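Local coordinates for peptide-binding protein (PDB 6SQX), which probably acts as a secreted NlpC/P60 cysteine endopeptidase that cleaves the peptidoglycan of potentially competing bacteria, at residues F66-D70 with H139-I144; A72-Y78 with K202-L207; I442-D446 with L459-W463. All coordinates share one frame; numbering follows the deposited sequence.

Interaction 1: F66-D70 with H139-I144; sequences FQWSD and HSCRGI
Asp-70 and Arg-142 form the ionic part of this contact. A salt bridge joins NH2 of Arg-142 to OD1 of Asp-70 at 2.9 Å, with the carboxylate and guanidinium planes only 14° apart. OD1 lies in the guanidinium plane and receives the N-H through its anti lone pair, so this is a single-oxygen bridge and not a paired, two-oxygen one. The same NH2 also makes a weak bond to O of Ser-69, at 3.2 Å.

Two waters continue the ring of partners at the guanidinium edge. One accepts from NE of Arg-142 and donates to O of Gln-67 and O of Ser-69; the other links NH1 of Arg-142 to OD1 of Asp-70. The two faces are occupied as well. His-139 lays its ring against one, while O of Trp-68 sits over the centre of the other, 3.0 Å from CZ of Arg-142, where it meets the flat group and not an N-H. A chain extended from CG to NE carries the guanidinium this far past the 3-10 segment 66-68.

The indole of Trp-68 makes the remaining polar link. Its NE1 donates to O of Gly-143 at 2.8 Å, with an N-H...O angle of 156° and the acceptor close to the ring plane. Next to this bond, CZ2 of Trp-68 touches CD1 of Ile-144 at 4.1 Å, and helix 220-226 packs against both side chains.

The bonds of Arg-142 and Trp-68 tie the 66-70 segment to the start of strand 142-145. Bonds and waters in its plane, together with groups on both faces, restrict rotation of the Arg-142 guanidinium, and the surrounding carbonyls and carboxylate probably favour its positive charge.

Interaction 2: A72-Y78 with K202-L207; sequences ANQNDFY and KGQGTL. With EDO (1,2-ethanediol), chain I.
A type I' beta hairpin, whose turn runs from Gly-203 to Thr-206 between strands 198-203 and 206-211 at the edge of the SH3-type sheet, meets the Asx turn that leads into strand 76-78. CB of Leu-207 stands over the ring face of Phe-77, 3.7 Å from the ring centroid and 2° off its normal, a well-centred CH-pi contact. At the ring edge, CZ of Phe-77 approaches O of Gly-205 at 3.5 Å. With CG of Phe-77 anti to its own N (chi1 165°), the ring is directed at the hairpin. O2 of an ethanediol, probably from the crystallisation liquor, donates to O of Leu-207 (2.8 Å).

Lys-202 runs past Phe-77 in the opposite direction, bending at its last torsion (chi4 86°) to deliver the ammonium to the loop. There NZ of Lys-202 donates to O of Asn-73 at 2.8 Å and, weakly, to O of Asp-76; NZ is also hydrogen-bonded to OE1 of Gln-67 and to a water. OD1 of Asn-73 accepts from N of Asn-75 at 2.8 Å and N of Asp-76 at 2.9 Å, while ND2 of Asn-73 reaches OD2 of Asp-76 from above the carboxylate plane.

Interaction 3: I442-D446 with L459-W463; sequences IGIGD and LQSLW
Ile-442 to Asp-446 fold into an inverse gamma turn centred on Gly-443 and a type II turn from Gly-443 to Asp-446, and bring CA of Gly-443 within 5.2 Å of CA of Leu-462, where a 3-10 segment begins. Packing at Gly-443 is close, with its CA 3.6 Å from CD1 of Trp-463.

One direct hydrogen bond joins the segments, from OG of Ser-461 to OD1 of Asp-446 at 2.9 Å, using the syn lone pair of OD1. Because Ser-461 holds OG anti to its N (chi1 176°), the same hydroxyl can also accept from N of Trp-463, closing an ST turn. A water is held between the segments, donating to OD1 of Asp-446 and O of Ile-444 and accepting from N of Leu-462. The other carboxylate oxygen, OD2 of Asp-446, lies at the indole edge, 3.4 Å from CD1 of Trp-463.

Apolar packing flanks this polar group. CG2 of Ile-442 sits over the six-membered ring of Trp-463, 3.7 Å from its centroid, in a CH-pi contact offset toward the rim. Separately, the CD1 methyl of Leu-459 makes a van der Waals contact with the carbonyl O of Gly-445.

Helix 361-370 flanks Trp-463, supplying Leu-368 and a cation-pi partner, Lys-365. Ile-444 and Leu-459 pack on Val-420 of strand 419-424, and Leu-459 also meets helix 449-453. The contact joins the loop after strand 438-441 to the end of strand 457-459 and the loop that follows it, two strands that belong to different sheets.

Interactions 1 and 2 adjoin, their centres about 10 Å apart, and both reach the five-stranded antiparallel sheet that contains strands 142-145, 198-203 and 206-211. Their segments alternate along the chain, in the order 66-70, 72-78, 139-144, 202-207, so the adjacent stretches 66-70 and 72-78 are held against two different parts of the same sheet. The two contacts share the Lys-202 ammonium. Interaction 3 comes later in sequence, on the opposite side of the chain's centre. It joins loops beside the six-stranded sheet that includes 438-441 and 467-472, probably part of the NlpC/P60 peptidase fold. Its nearest atoms are about 23 Å from those of interaction 2, so it packs a different region of the chain.

Interaction 1: F66-D70 with H139-I144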
loop_
_atom_site.group_PDB
_atom_site.type_symbol
_atom_site.label_atom_id
_atom_site.label_comp_id
_atom_site.label_asym_id
_atom_site.label_seq_id
_atom_site.Cartn_x
_atom_site.Cartn_y
_atom_site.Cartn_z
ATOM N N PHE A 66 6.267 -15.056 5.675
ATOM C CA PHE A 66 6.350 -15.201 7.128
ATOM C C PHE A 66 5.148 -15.944 7.685
ATOM O O PHE A 66 5.286 -16.720 8.646
ATOM C CB PHE A 66 6.422 -13.810 7.750
ATOM C CG PHE A 66 6.511 -13.834 9.239
ATOM C CD1 PHE A 66 7.660 -14.282 9.880
ATOM C CD2 PHE A 66 5.452 -13.384 10.008
ATOM C CE1 PHE A 66 7.737 -14.270 11.283
ATOM C CE2 PHE A 66 5.520 -13.358 11.411
ATOM C CZ PHE A 66 6.671 -13.825 12.032
ATOM N N GLN A 67 3.955 -15.738 7.121
ATOM C CA GLN A 67 2.781 -16.416 7.686
ATOM C C GLN A 67 2.801 -17.918 7.448
ATOM O O GLN A 67 1.993 -18.631 8.042
ATOM C CB GLN A 67 1.470 -15.832 7.125
ATOM C CG GLN A 67 1.308 -14.341 7.381
ATOM C CD GLN A 67 1.370 -13.952 8.843
ATOM O OE1 GLN A 67 1.138 -14.759 9.750
ATOM N NE2 GLN A 67 1.628 -12.689 9.069
ATOM N N TRP A 68 3.655 -18.401 6.550
ATOM C CA TRP A 68 3.797 -19.827 6.307
ATOM C C TRP A 68 4.965 -20.398 7.076
ATOM O O TRP A 68 5.262 -21.592 6.955
ATOM C CB TRP A 68 3.955 -20.107 4.806
ATOM C CG TRP A 68 2.723 -19.937 3.997
ATOM C CD1 TRP A 68 1.474 -19.567 4.439
ATOM C CD2 TRP A 68 2.620 -20.069 2.567
ATOM N NE1 TRP A 68 0.585 -19.508 3.362
ATOM C CE2 TRP A 68 1.272 -19.809 2.218
ATOM C CE3 TRP A 68 3.528 -20.410 1.557
ATOM C CZ2 TRP A 68 0.821 -19.864 0.890
ATOM C CZ3 TRP A 68 3.066 -20.485 0.246
ATOM C CH2 TRP A 68 1.735 -20.192 -0.075
ATOM N N SER A 69 5.590 -19.581 7.927
ATOM C CA SER A 69 6.796 -20.001 8.629
ATOM C C SER A 69 6.484 -20.548 10.016
ATOM O O SER A 69 5.431 -20.306 10.593
ATOM C CB SER A 69 7.799 -18.848 8.739
ATOM O OG SER A 69 7.505 -17.982 9.819
ATOM N N ASP A 70 7.435 -21.299 10.547
ATOM C CA ASP A 70 7.221 -21.855 11.869
ATOM C C ASP A 70 7.226 -20.774 12.940
ATOM O O ASP A 70 6.755 -21.034 14.053
ATOM C CB ASP A 70 8.289 -22.916 12.181
ATOM C CG ASP A 70 8.081 -24.211 11.409
ATOM O OD1 ASP A 70 6.994 -24.361 10.791
ATOM O OD2 ASP A 70 8.994 -25.084 11.443
ATOM N N HIS A 139 -0.192 -26.751 11.641
ATOM C CA HIS A 139 -0.140 -25.520 10.847
ATOM C C HIS A 139 -1.301 -25.402 9.862
ATOM O O HIS A 139 -1.173 -24.759 8.812
ATOM C CB HIS A 139 1.209 -25.374 10.135
ATOM C CG HIS A 139 2.384 -25.441 11.057
ATOM N ND1 HIS A 139 2.687 -24.433 11.948
ATOM C CD2 HIS A 139 3.338 -26.388 11.221
ATOM C CE1 HIS A 139 3.767 -24.767 12.637
ATOM N NE2 HIS A 139 4.180 -25.948 12.216
ATOM N N SER A 140 -2.468 -25.926 10.209
ATOM C CA SER A 140 -3.599 -25.906 9.282
ATOM C C SER A 140 -4.176 -24.516 9.045
ATOM O O SER A 140 -4.975 -24.354 8.116
ATOM C CB SER A 140 -4.711 -26.845 9.763
ATOM O OG SER A 140 -5.243 -26.451 11.032
ATOM N N CYS A 141 -3.804 -23.525 9.836
ATOM C CA CYS A 141 -4.320 -22.171 9.653
ATOM C C CYS A 141 -3.503 -21.368 8.647
ATOM O O CYS A 141 -3.848 -20.212 8.385
ATOM C CB CYS A 141 -4.439 -21.430 11.005
ATOM S SG CYS A 141 -2.858 -21.092 11.836
ATOM N N ARG A 142 -2.421 -21.927 8.111
ATOM C CA ARG A 142 -1.782 -21.278 6.972
ATOM C C ARG A 142 -2.759 -21.222 5.816
ATOM O O ARG A 142 -3.539 -22.151 5.601
ATOM C CB ARG A 142 -0.545 -22.071 6.552
ATOM C CG ARG A 142 0.549 -22.040 7.637
ATOM C CD ARG A 142 1.769 -22.910 7.328
ATOM N NE ARG A 142 2.751 -22.715 8.388
ATOM C CZ ARG A 142 3.763 -23.533 8.648
ATOM N NH1 ARG A 142 3.946 -24.650 7.941
ATOM N NH2 ARG A 142 4.598 -23.218 9.637
ATOM N N GLY A 143 -2.715 -20.110 5.077
ATOM C CA GLY A 143 -3.679 -19.926 4.012
ATOM C C GLY A 143 -3.204 -19.038 2.886
ATOM O O GLY A 143 -2.028 -18.653 2.813
ATOM N N ILE A 144 -4.131 -18.717 1.985
ATOM C CA ILE A 144 -3.819 -17.921 0.804
ATOM C C ILE A 144 -5.057 -17.132 0.401
ATOM O O ILE A 144 -6.192 -17.585 0.583
ATOM C CB ILE A 144 -3.270 -18.844 -0.320
ATOM C CG1 ILE A 144 -2.513 -18.039 -1.389
ATOM C CG2 ILE A 144 -4.367 -19.701 -0.963
ATOM C CD1 ILE A 144 -1.654 -18.913 -2.281
HETATM O O HOH W 1 2.705 -20.354 10.043
HETATM O O HOH W 2 6.140 -26.286 8.881
#

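Interaction 2: A72-Y78 with K202-L207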
loop_
_atom_site.group_PDB
_atom_site.type_symbol
_atom_site.label_atom_id
_atom_site.label_comp_id
_atom_site.label_asym_id
_atom_site.label_seq_id
_atom_site.Cartn_x
_atom_site.Cartn_y
_atom_site.Cartn_z
ATOM N N ALA A 72 5.607 -17.821 12.929
ATOM C CA ALA A 72 4.371 -17.068 13.038
ATOM C C ALA A 72 3.345 -17.827 13.884
ATOM O O ALA A 72 3.352 -19.066 13.951
ATOM C CB ALA A 72 3.808 -16.864 11.626
ATOM N N ASN A 73 2.456 -17.073 14.524
ATOM C CA ASN A 73 1.406 -17.675 15.338
ATOM C C ASN A 73 0.143 -16.828 15.251
ATOM O O ASN A 73 0.152 -15.713 14.711
ATOM C CB ASN A 73 1.857 -17.916 16.803
ATOM C CG ASN A 73 2.078 -16.624 17.567
ATOM O OD1 ASN A 73 1.167 -15.809 17.701
ATOM N ND2 ASN A 73 3.298 -16.430 18.082
ATOM N N GLN A 74 -0.958 -17.361 15.792
ATOM C CA GLN A 74 -2.254 -16.710 15.639
ATOM C C GLN A 74 -2.493 -15.576 16.628
ATOM O O GLN A 74 -3.510 -14.873 16.504
ATOM C CB GLN A 74 -3.400 -17.715 15.764
ATOM C CG GLN A 74 -3.524 -18.714 14.612
ATOM C CD GLN A 74 -4.577 -19.727 14.918
ATOM O OE1 GLN A 74 -4.519 -20.387 15.970
ATOM N NE2 GLN A 74 -5.573 -19.849 14.052
ATOM N N ASN A 75 -1.585 -15.357 17.593
ATOM C CA ASN A 75 -1.802 -14.386 18.666
ATOM C C ASN A 75 -1.057 -13.071 18.470
ATOM O O ASN A 75 -1.462 -12.045 19.050
ATOM C CB ASN A 75 -1.417 -15.011 20.014
ATOM C CG ASN A 75 -2.226 -16.238 20.296
ATOM O OD1 ASN A 75 -3.428 -16.148 20.553
ATOM N ND2 ASN A 75 -1.586 -17.407 20.233
ATOM N N ASP A 76 0.033 -13.096 17.715
ATOM C CA ASP A 76 0.967 -11.985 17.598
ATOM C C ASP A 76 0.975 -11.506 16.154
ATOM O O ASP A 76 1.014 -12.321 15.225
ATOM C CB ASP A 76 2.406 -12.438 17.956
ATOM C CG ASP A 76 2.530 -13.010 19.383
ATOM O OD1 ASP A 76 1.691 -12.634 20.236
ATOM O OD2 ASP A 76 3.466 -13.802 19.612
ATOM N N PHE A 77 0.985 -10.185 15.975
ATOM C CA PHE A 77 1.021 -9.572 14.650
ATOM C C PHE A 77 2.147 -8.549 14.588
ATOM O O PHE A 77 2.260 -7.691 15.471
ATOM C CB PHE A 77 -0.326 -8.903 14.299
ATOM C CG PHE A 77 -0.233 -7.959 13.133
ATOM C CD1 PHE A 77 -0.010 -8.439 11.833
ATOM C CD2 PHE A 77 -0.331 -6.593 13.340
ATOM C CE1 PHE A 77 0.093 -7.552 10.739
ATOM C CE2 PHE A 77 -0.213 -5.705 12.246
ATOM C CZ PHE A 77 0.011 -6.201 10.960
ATOM N N TYR A 78 2.968 -8.628 13.544
ATOM C CA TYR A 78 4.098 -7.725 13.328
ATOM C C TYR A 78 3.830 -6.828 12.125
ATOM O O TYR A 78 3.594 -7.340 11.039
ATOM C CB TYR A 78 5.360 -8.537 13.022
ATOM C CG TYR A 78 5.832 -9.334 14.211
ATOM C CD1 TYR A 78 5.197 -10.533 14.577
ATOM C CD2 TYR A 78 6.906 -8.888 14.986
ATOM C CE1 TYR A 78 5.623 -11.263 15.713
ATOM C CE2 TYR A 78 7.356 -9.616 16.099
ATOM C CZ TYR A 78 6.700 -10.778 16.469
ATOM O OH TYR A 78 7.136 -11.491 17.573
ATOM N N LYS A 202 -3.999 -12.329 8.648
ATOM C CA LYS A 202 -2.862 -11.420 8.559
ATOM C C LYS A 202 -1.942 -11.875 7.441
ATOM O O LYS A 202 -1.811 -13.076 7.185
ATOM C CB LYS A 202 -2.103 -11.313 9.904
ATOM C CG LYS A 202 -1.694 -12.670 10.530
ATOM C CD LYS A 202 -1.232 -12.382 11.965
ATOM C CE LYS A 202 -0.804 -13.650 12.700
ATOM N NZ LYS A 202 0.629 -14.049 12.468
ATOM N N GLY A 203 -1.310 -10.904 6.786
ATOM C CA GLY A 203 -0.357 -11.202 5.730
ATOM C C GLY A 203 0.109 -9.907 5.095
ATOM O O GLY A 203 -0.562 -8.875 5.194
ATOM N N GLN A 204 1.287 -9.979 4.458
ATOM C CA GLN A 204 1.859 -8.792 3.814
ATOM C C GLN A 204 1.980 -7.589 4.766
ATOM O O GLN A 204 2.059 -6.431 4.334
ATOM C CB GLN A 204 1.109 -8.441 2.515
ATOM C CG GLN A 204 1.683 -9.085 1.258
ATOM C CD GLN A 204 3.021 -8.493 0.881
ATOM O OE1 GLN A 204 3.917 -8.393 1.723
ATOM N NE2 GLN A 204 3.161 -8.033 -0.367
ATOM N N GLY A 205 2.090 -7.827 6.080
ATOM C CA GLY A 205 2.218 -6.704 6.997
ATOM C C GLY A 205 0.904 -6.036 7.352
ATOM O O GLY A 205 0.896 -4.904 7.877
ATOM N N THR A 206 -0.224 -6.705 7.098
ATOM C CA THR A 206 -1.563 -6.209 7.425
ATOM C C THR A 206 -2.339 -7.239 8.242
ATOM O O THR A 206 -2.214 -8.454 8.014
ATOM C CB THR A 206 -2.352 -5.871 6.114
ATOM O OG1 THR A 206 -1.894 -4.628 5.578
ATOM C CG2 THR A 206 -3.848 -5.764 6.370
ATOM N N LEU A 207 -3.148 -6.740 9.187
ATOM C CA LEU A 207 -4.065 -7.538 9.987
ATOM C C LEU A 207 -5.474 -7.016 9.744
ATOM O O LEU A 207 -5.706 -5.808 9.824
ATOM C CB LEU A 207 -3.756 -7.356 11.474
ATOM C CG LEU A 207 -4.769 -7.895 12.497
ATOM C CD1 LEU A 207 -4.709 -9.467 12.531
ATOM C CD2 LEU A 207 -4.464 -7.313 13.895
HETATM C C1 EDO I . -6.491 -3.153 13.797
HETATM O O1 EDO I . -7.818 -2.688 13.505
HETATM C C2 EDO I . -5.967 -3.854 12.553
HETATM O O2 EDO I . -7.056 -4.562 11.971
HETATM O O HOH W 3 3.018 -14.195 14.450
#

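Interaction 3: I442-D446 with L459-W463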
loop_
_atom_site.group_PDB
_atom_site.type_symbol
_atom_site.label_atom_id
_atom_site.label_comp_id
_atom_site.label_asym_id
_atom_site.label_seq_id
_atom_site.Cartn_x
_atom_site.Cartn_y
_atom_site.Cartn_z
ATOM N N ILE A 442 8.390 17.838 -5.302
ATOM C CA ILE A 442 8.251 17.612 -3.863
ATOM C C ILE A 442 7.240 18.593 -3.281
ATOM O O ILE A 442 6.357 18.219 -2.487
ATOM C CB ILE A 442 9.623 17.759 -3.166
ATOM C CG1 ILE A 442 10.582 16.643 -3.602
ATOM C CG2 ILE A 442 9.469 17.820 -1.660
ATOM C CD1 ILE A 442 10.251 15.273 -3.033
ATOM N N GLY A 443 7.386 19.882 -3.642
ATOM C CA GLY A 443 6.481 20.930 -3.197
ATOM C C GLY A 443 5.223 20.934 -4.056
ATOM O O GLY A 443 5.015 21.857 -4.877
ATOM N N ILE A 444 4.389 19.894 -3.893
ATOM C CA ILE A 444 3.185 19.778 -4.724
ATOM C C ILE A 444 2.394 21.072 -4.654
ATOM O O ILE A 444 2.011 21.524 -3.572
ATOM C CB ILE A 444 2.279 18.623 -4.246
ATOM C CG1 ILE A 444 3.002 17.286 -4.251
ATOM C CG2 ILE A 444 1.016 18.564 -5.145
ATOM C CD1 ILE A 444 2.180 16.190 -3.573
ATOM N N GLY A 445 2.059 21.645 -5.819
ATOM C CA GLY A 445 1.232 22.827 -5.855
ATOM C C GLY A 445 1.903 24.138 -5.490
ATOM O O GLY A 445 1.239 25.184 -5.552
ATOM N N ASP A 446 3.192 24.132 -5.147
ATOM C CA ASP A 446 3.857 25.386 -4.782
ATOM C C ASP A 446 3.763 26.401 -5.907
ATOM O O ASP A 446 3.707 27.614 -5.649
ATOM C CB ASP A 446 5.339 25.159 -4.454
ATOM C CG ASP A 446 5.587 24.639 -3.047
ATOM O OD1 ASP A 446 4.637 24.454 -2.275
ATOM O OD2 ASP A 446 6.773 24.433 -2.735
ATOM N N LEU A 459 -1.535 28.027 0.698
ATOM C CA LEU A 459 -1.074 26.648 0.536
ATOM C C LEU A 459 0.051 26.343 1.520
ATOM O O LEU A 459 1.003 27.124 1.662
ATOM C CB LEU A 459 -0.611 26.437 -0.916
ATOM C CG LEU A 459 -0.197 24.989 -1.263
ATOM C CD1 LEU A 459 -0.801 24.531 -2.613
ATOM C CD2 LEU A 459 1.288 24.872 -1.344
ATOM N N GLN A 460 -0.057 25.199 2.190
ATOM C CA GLN A 460 0.916 24.784 3.202
ATOM C C GLN A 460 1.915 23.888 2.485
ATOM O O GLN A 460 1.614 22.717 2.198
ATOM C CB GLN A 460 0.182 24.050 4.321
ATOM C CG GLN A 460 -0.920 24.879 4.944
ATOM C CD GLN A 460 -0.370 26.160 5.533
ATOM O OE1 GLN A 460 0.482 26.130 6.437
ATOM N NE2 GLN A 460 -0.857 27.307 5.041
ATOM N N SER A 461 3.082 24.446 2.134
ATOM C CA SER A 461 4.038 23.719 1.300
ATOM C C SER A 461 4.577 22.475 2.004
ATOM O O SER A 461 4.887 22.496 3.201
ATOM C CB SER A 461 5.213 24.609 0.908
ATOM O OG SER A 461 6.162 23.846 0.172
ATOM N N LEU A 462 4.686 21.366 1.262
ATOM C CA LEU A 462 5.291 20.171 1.848
ATOM C C LEU A 462 6.720 20.431 2.306
ATOM O O LEU A 462 7.207 19.754 3.224
ATOM C CB LEU A 462 5.268 19.003 0.861
ATOM C CG LEU A 462 3.969 18.213 0.795
ATOM C CD1 LEU A 462 2.823 19.043 0.235
ATOM C CD2 LEU A 462 4.167 16.929 -0.019
ATOM N N TRP A 463 7.415 21.394 1.685
ATOM C CA TRP A 463 8.769 21.730 2.138
ATOM C C TRP A 463 8.785 22.299 3.542
ATOM O O TRP A 463 9.858 22.324 4.165
ATOM C CB TRP A 463 9.413 22.775 1.216
ATOM C CG TRP A 463 9.812 22.248 -0.132
ATOM C CD1 TRP A 463 9.197 22.505 -1.343
ATOM C CD2 TRP A 463 10.912 21.374 -0.418
ATOM N NE1 TRP A 463 9.862 21.846 -2.338
ATOM C CE2 TRP A 463 10.911 21.140 -1.808
ATOM C CE3 TRP A 463 11.890 20.751 0.376
ATOM C CZ2 TRP A 463 11.869 20.338 -2.436
ATOM C CZ3 TRP A 463 12.845 19.966 -0.241
ATOM C CH2 TRP A 463 12.836 19.766 -1.642
HETATM O O HOH W 4 3.801 21.889 -1.423
#